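Local coordinates for protein ribulose-bisphosphate carboxylase (Alicyclobacillus acidocaldarius subsp. acidocaldarius, PDB 4NAS) that belongs to the ribulose bisphosphate carboxylase large-chain family, joining an N-terminal domain to a TIM-barrel domain, and binds calcium ions, at residues P303-G307 / S308-G312; V345-L348 / Y349-F352. One frame throughout, in Å; residues are numbered along the deposited sequence.

Contact 1 (P303-G307 / S308-G312); sequences PSMYG and SVTLG
The beta-to-alpha loop between strand 299-303 and helix 313-324 of the TIM barrel doubles back here, setting Pro-303 and Met-305 against Leu-311 and Thr-310. A type I beta turn from Ser-304 to Gly-307 starts the reversal. An ST turn lies within it: Ser-304 OG accepts from Tyr-306 N at 2.9 Å and also bonds to Ala-338 O. A second ST turn closes the loop, in which Gly-312 N donates to Thr-310 OG1 at 2.8 Å just where Gly-312 takes the N-cap position.

Thr-310 is the hub. Its chi1 of 77° sets OG1 between the backbone N and the carbonyl carbon, while CG2 turns to the first turn and lies 3.5 Å from Met-305 O, with Ser-304 O close by. In Met-305, a selenomethionine, the bend at chi2 (-66°) carries SE over the backbone of Gly-312, 3.5 Å from its C atom. On the apolar side, Pro-303 CG meets Leu-311 CD2 at 4.0 Å, the two side chains crossing at about a right angle.

Water joins the two arms of the loop. One molecule accepts from Leu-311 N at 2.9 Å and donates to Pro-303 O; the other donates to both Ser-304 O and Val-309 O, each 2.7 Å away.

Leu-311 and Met-305 rest on Thr-316 of helix 313-324, and Pro-303 and Leu-311 share Tyr-275 of helix 272-275. Met-104 of the second subunit packs on Pro-303 and Val-309.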
ATOM      1  N   PRO B 303      15.433   6.894  -4.702  1.00 17.64           N
ATOM      2  CA  PRO B 303      16.803   6.396  -4.913  1.00 18.00           C
ATOM      3  C   PRO B 303      17.504   7.124  -6.053  1.00 21.85           C
ATOM      4  O   PRO B 303      16.875   7.267  -7.110  1.00 24.33           O
ATOM      5  CB  PRO B 303      16.579   4.918  -5.292  1.00 23.02           C
ATOM      6  CG  PRO B 303      15.315   4.564  -4.654  1.00 18.47           C
ATOM      7  CD  PRO B 303      14.453   5.790  -4.660  1.00 18.36           C
ATOM      8  N   SER B 304      18.742   7.593  -5.843  1.00 18.81           N
ATOM      9  CA  SER B 304      19.497   8.312  -6.883  1.00 21.15           C
ATOM     10  C   SER B 304      20.060   7.349  -7.920  1.00 22.28           C
ATOM     11  O   SER B 304      20.082   6.138  -7.700  1.00 21.95           O
ATOM     12  CB  SER B 304      20.683   9.086  -6.302  1.00 27.97           C
ATOM     13  OG  SER B 304      21.760   8.193  -5.980  1.00 19.99           O
HETATM   14  N   MSE B 305      20.564   7.908  -9.024  1.00 18.98           N
HETATM   15  CA  MSE B 305      21.186   7.118 -10.068  1.00 23.89           C
HETATM   16  C   MSE B 305      22.610   6.793  -9.659  1.00 27.18           C
HETATM   17  O   MSE B 305      23.343   6.181 -10.432  1.00 24.33           O
HETATM   18  CB  MSE B 305      21.192   7.883 -11.393  1.00 23.40           C
HETATM   19  CG  MSE B 305      19.866   7.875 -12.137  1.00 16.90           C
HETATM   20 SE   MSE B 305      19.448   6.068 -12.719  0.64 27.10          SE
HETATM   21  CE  MSE B 305      20.539   6.044 -14.341  1.00 38.13           C
ATOM     22  N   TYR B 306      22.985   7.187  -8.442  1.00 25.37           N
ATOM     23  CA  TYR B 306      24.373   7.071  -7.966  1.00 18.64           C
ATOM     24  C   TYR B 306      24.597   6.035  -6.839  1.00 23.90           C
ATOM     25  O   TYR B 306      25.730   5.815  -6.382  1.00 20.69           O
ATOM     26  CB  TYR B 306      24.911   8.481  -7.609  1.00 18.88           C
ATOM     27  CG  TYR B 306      24.832   9.390  -8.830  1.00 22.27           C
ATOM     28  CD1 TYR B 306      25.666   9.184  -9.918  1.00 27.86           C
ATOM     29  CD2 TYR B 306      23.861  10.377  -8.934  1.00 30.64           C
ATOM     30  CE1 TYR B 306      25.576   9.969 -11.064  1.00 35.15           C
ATOM     31  CE2 TYR B 306      23.755  11.166 -10.076  1.00 30.94           C
ATOM     32  CZ  TYR B 306      24.621  10.954 -11.138  1.00 32.60           C
ATOM     33  OH  TYR B 306      24.540  11.725 -12.277  1.00 33.16           O
ATOM     34  N   GLY B 307      23.533   5.387  -6.391  1.00 23.67           N
ATOM     35  CA  GLY B 307      23.647   4.355  -5.365  1.00 20.69           C
ATOM     36  C   GLY B 307      23.792   2.966  -5.968  1.00 25.97           C
ATOM     37  O   GLY B 307      23.867   2.826  -7.186  1.00 26.87           O
ATOM     38  N   SER B 308      23.818   1.939  -5.120  1.00 29.74           N
ATOM     39  CA  SER B 308      24.063   0.565  -5.560  1.00 36.97           C
ATOM     40  C   SER B 308      22.942   0.035  -6.442  1.00 29.44           C
ATOM     41  O   SER B 308      23.172  -0.712  -7.392  1.00 28.10           O
ATOM     42  CB  SER B 308      24.224  -0.364  -4.350  1.00 45.21           C
ATOM     43  OG  SER B 308      25.255   0.077  -3.492  1.00 53.28           O
ATOM     44  N   VAL B 309      21.723   0.422  -6.097  1.00 23.91           N
ATOM     45  CA  VAL B 309      20.539   0.007  -6.818  1.00 28.19           C
ATOM     46  C   VAL B 309      19.774   1.271  -7.193  1.00 25.84           C
ATOM     47  O   VAL B 309      19.365   2.032  -6.319  1.00 23.74           O
ATOM     48  CB  VAL B 309      19.652  -0.886  -5.935  1.00 20.05           C
ATOM     49  CG1 VAL B 309      18.339  -1.216  -6.653  1.00 20.65           C
ATOM     50  CG2 VAL B 309      20.414  -2.149  -5.501  1.00 23.39           C
ATOM     51  N   THR B 310      19.607   1.508  -8.490  1.00 23.90           N
ATOM     52  CA  THR B 310      18.944   2.728  -8.944  1.00 22.22           C
ATOM     53  C   THR B 310      17.521   2.404  -9.404  1.00 22.54           C
ATOM     54  O   THR B 310      17.060   1.261  -9.301  1.00 22.33           O
ATOM     55  CB  THR B 310      19.713   3.413 -10.093  1.00 23.39           C
ATOM     56  OG1 THR B 310      19.475   2.695 -11.313  1.00 27.84           O
ATOM     57  CG2 THR B 310      21.209   3.420  -9.816  1.00 26.68           C
ATOM     58  N   LEU B 311      16.821   3.411  -9.894  1.00 19.23           N
ATOM     59  CA  LEU B 311      15.503   3.177 -10.477  1.00 17.13           C
ATOM     60  C   LEU B 311      15.684   2.894 -11.948  1.00 23.03           C
ATOM     61  O   LEU B 311      14.748   2.474 -12.618  1.00 26.41           O
ATOM     62  CB  LEU B 311      14.605   4.404 -10.295  1.00 16.33           C
ATOM     63  CG  LEU B 311      14.160   4.740  -8.865  1.00 16.28           C
ATOM     64  CD1 LEU B 311      13.189   5.910  -8.889  1.00 18.31           C
ATOM     65  CD2 LEU B 311      13.544   3.544  -8.118  1.00 19.78           C
ATOM     66  N   GLY B 312      16.898   3.120 -12.449  1.00 18.95           N
ATOM     67  CA  GLY B 312      17.122   3.145 -13.882  1.00 25.29           C
ATOM     68  C   GLY B 312      16.835   4.506 -14.499  1.00 27.83           C
ATOM     69  O   GLY B 312      15.974   5.268 -14.025  1.00 28.31           O
TER
HETATM   70  O   HOH W   1      17.469   6.204  -9.830  1.00 22.40           O
HETATM   71  O   HOH W   2      20.231   4.499  -5.504  1.00 24.91           O

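Contact 2 (V345-L348 / Y349-F352); sequences VPRL and YQDF
Val-345 and Tyr-349 lie side by side one turn apart on helix 345-352, pointing the same way. Their apolar contact runs through Val-345 CG1, 3.5 Å from Tyr-349 CE1; CG1 stands anti to its own backbone N (chi1 166°), beside the ring. The edge of that ring also faces the backbone, with CD1 3.2 Å from Val-345 O and the oxygen lying in the ring plane. Leu-348 and Phe-352 are likewise side by side, CD2 of the leucine being 3.8 Å from CE2 of the phenylalanine.

Four successive i to i+4 backbone bonds define the helix, from Tyr-349 N to Val-345 O through Phe-352 N to Leu-348 O. The one from Gln-350 N to Pro-346 O is the longest, at 3.2 Å.

Arg-347 and Asp-351 meet without a salt bridge. The bend at chi2 (53°) brings Arg-347 CD to 3.7 Å from Asp-351 OD1, yet NE stays 4.8 Å from the same oxygen. Tyr-306 OH is the probable shared hydrogen-bond partner of their polar ends.

Val-345 and Tyr-349 pack on helix 371-386, Val-345 and Leu-348 reach Leu-358 of strand 357-359, and Phe-352 touches Pro-334 and Pro-336 of strand 333-337.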
ATOM      1  N   VAL B 345      28.518  16.895  -6.069  1.00 23.84           N
ATOM      2  CA  VAL B 345      27.752  18.144  -6.174  1.00 23.42           C
ATOM      3  C   VAL B 345      27.667  18.798  -7.567  1.00 31.30           C
ATOM      4  O   VAL B 345      26.576  19.189  -7.988  1.00 34.49           O
ATOM      5  CB  VAL B 345      28.100  19.177  -5.071  1.00 23.30           C
ATOM      6  CG1 VAL B 345      27.548  20.556  -5.416  1.00 23.54           C
ATOM      7  CG2 VAL B 345      27.545  18.721  -3.728  1.00 22.04           C
ATOM      8  N   PRO B 346      28.796  18.916  -8.286  1.00 32.80           N
ATOM      9  CA  PRO B 346      28.687  19.516  -9.619  1.00 34.13           C
ATOM     10  C   PRO B 346      27.841  18.686 -10.584  1.00 30.74           C
ATOM     11  O   PRO B 346      27.128  19.250 -11.403  1.00 27.76           O
ATOM     12  CB  PRO B 346      30.142  19.553 -10.108  1.00 36.73           C
ATOM     13  CG  PRO B 346      30.960  19.555  -8.866  1.00 38.37           C
ATOM     14  CD  PRO B 346      30.203  18.667  -7.918  1.00 37.14           C
ATOM     15  N   ARG B 347      27.952  17.364 -10.510  1.00 33.47           N
ATOM     16  CA  ARG B 347      27.118  16.495 -11.328  1.00 31.79           C
ATOM     17  C   ARG B 347      25.674  16.684 -10.931  1.00 33.52           C
ATOM     18  O   ARG B 347      24.782  16.710 -11.789  1.00 35.97           O
ATOM     19  CB  ARG B 347      27.527  15.024 -11.179  1.00 33.88           C
ATOM     20  CG  ARG B 347      26.615  14.037 -11.907  1.00 33.16           C
ATOM     21  CD  ARG B 347      26.419  14.391 -13.397  1.00 35.32           C
ATOM     22  NE  ARG B 347      27.546  13.965 -14.221  1.00 38.69           N
ATOM     23  CZ  ARG B 347      27.684  12.731 -14.698  1.00 41.99           C
ATOM     24  NH1 ARG B 347      28.741  12.420 -15.429  1.00 40.51           N
ATOM     25  NH2 ARG B 347      26.763  11.804 -14.431  1.00 42.39           N
ATOM     26  N   LEU B 348      25.434  16.817  -9.633  1.00 27.39           N
ATOM     27  CA  LEU B 348      24.066  17.022  -9.160  1.00 31.39           C
ATOM     28  C   LEU B 348      23.473  18.345  -9.648  1.00 30.74           C
ATOM     29  O   LEU B 348      22.285  18.414  -9.948  1.00 27.45           O
ATOM     30  CB  LEU B 348      23.967  16.859  -7.640  1.00 28.44           C
ATOM     31  CG  LEU B 348      24.128  15.395  -7.203  1.00 28.03           C
ATOM     32  CD1 LEU B 348      24.331  15.262  -5.689  1.00 21.15           C
ATOM     33  CD2 LEU B 348      22.927  14.543  -7.675  1.00 21.38           C
ATOM     34  N   TYR B 349      24.299  19.385  -9.749  1.00 32.22           N
ATOM     35  CA  TYR B 349      23.843  20.644 -10.331  1.00 33.77           C
ATOM     36  C   TYR B 349      23.405  20.437 -11.779  1.00 33.32           C
ATOM     37  O   TYR B 349      22.422  21.013 -12.240  1.00 31.39           O
ATOM     38  CB  TYR B 349      24.957  21.678 -10.304  1.00 30.44           C
ATOM     39  CG  TYR B 349      24.963  22.612  -9.118  1.00 32.52           C
ATOM     40  CD1 TYR B 349      25.609  22.256  -7.935  1.00 33.26           C
ATOM     41  CD2 TYR B 349      24.384  23.876  -9.194  1.00 34.18           C
ATOM     42  CE1 TYR B 349      25.652  23.118  -6.856  1.00 27.96           C
ATOM     43  CE2 TYR B 349      24.422  24.749  -8.108  1.00 33.15           C
ATOM     44  CZ  TYR B 349      25.062  24.358  -6.944  1.00 32.65           C
ATOM     45  OH  TYR B 349      25.109  25.194  -5.852  1.00 36.50           O
ATOM     46  N   GLN B 350      24.152  19.611 -12.498  1.00 31.82           N
ATOM     47  CA  GLN B 350      23.862  19.363 -13.900  1.00 30.70           C
ATOM     48  C   GLN B 350      22.603  18.531 -14.071  1.00 27.76           C
ATOM     49  O   GLN B 350      21.779  18.839 -14.922  1.00 40.94           O
ATOM     50  CB  GLN B 350      25.064  18.717 -14.578  1.00 37.14           C
ATOM     51  CG  GLN B 350      26.219  19.671 -14.708  1.00 39.75           C
ATOM     52  CD  GLN B 350      27.454  18.993 -15.198  1.00 44.61           C
ATOM     53  OE1 GLN B 350      27.615  17.782 -15.039  1.00 49.74           O
ATOM     54  NE2 GLN B 350      28.338  19.760 -15.810  1.00 52.11           N
ATOM     55  N   ASP B 351      22.428  17.521 -13.215  1.00 26.47           N
ATOM     56  CA  ASP B 351      21.236  16.675 -13.237  1.00 25.98           C
ATOM     57  C   ASP B 351      19.953  17.409 -12.819  1.00 36.08           C
ATOM     58  O   ASP B 351      18.900  17.239 -13.440  1.00 32.69           O
ATOM     59  CB  ASP B 351      21.404  15.448 -12.326  1.00 25.00           C
ATOM     60  CG  ASP B 351      22.334  14.390 -12.905  1.00 32.58           C
ATOM     61  OD1 ASP B 351      22.811  14.551 -14.040  1.00 33.29           O
ATOM     62  OD2 ASP B 351      22.592  13.382 -12.215  1.00 38.46           O
ATOM     63  N   PHE B 352      20.020  18.210 -11.761  1.00 29.69           N
ATOM     64  CA  PHE B 352      18.781  18.753 -11.190  1.00 28.45           C
ATOM     65  C   PHE B 352      18.653  20.279 -11.167  1.00 26.18           C
ATOM     66  O   PHE B 352      17.555  20.808 -10.988  1.00 26.45           O
ATOM     67  CB  PHE B 352      18.567  18.205  -9.774  1.00 22.36           C
ATOM     68  CG  PHE B 352      18.461  16.704  -9.707  1.00 22.08           C
ATOM     69  CD1 PHE B 352      17.249  16.071  -9.881  1.00 33.57           C
ATOM     70  CD2 PHE B 352      19.582  15.932  -9.432  1.00 21.86           C
ATOM     71  CE1 PHE B 352      17.147  14.685  -9.816  1.00 28.48           C
ATOM     72  CE2 PHE B 352      19.496  14.552  -9.362  1.00 21.87           C
ATOM     73  CZ  PHE B 352      18.271  13.924  -9.552  1.00 27.97           C
TER

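Overall arrangement
From the N terminus, contact 1 comes first, closing a short loop as the chain leaves strand 299-303 and enters helix 313-324. The chain then passes through strand 333-337 and reaches contact 2, which closes single helical turns within 345-352. The two are in series, neither nested nor crossed, with centres 15 Å apart. Tyr-306 of contact 1 spans the gap: its OH lies 2.6 Å from Asp-351 OD2 and 3.1 Å from Arg-347 NH2, distances consistent with the probable hydrogen bonds, and its CE2 packs 4.2 Å from Leu-348 CD2. Separately, backbone bonding of Ser-304 with Ser-337 ties contact 1 to strand 333-337 of the TIM-barrel domain.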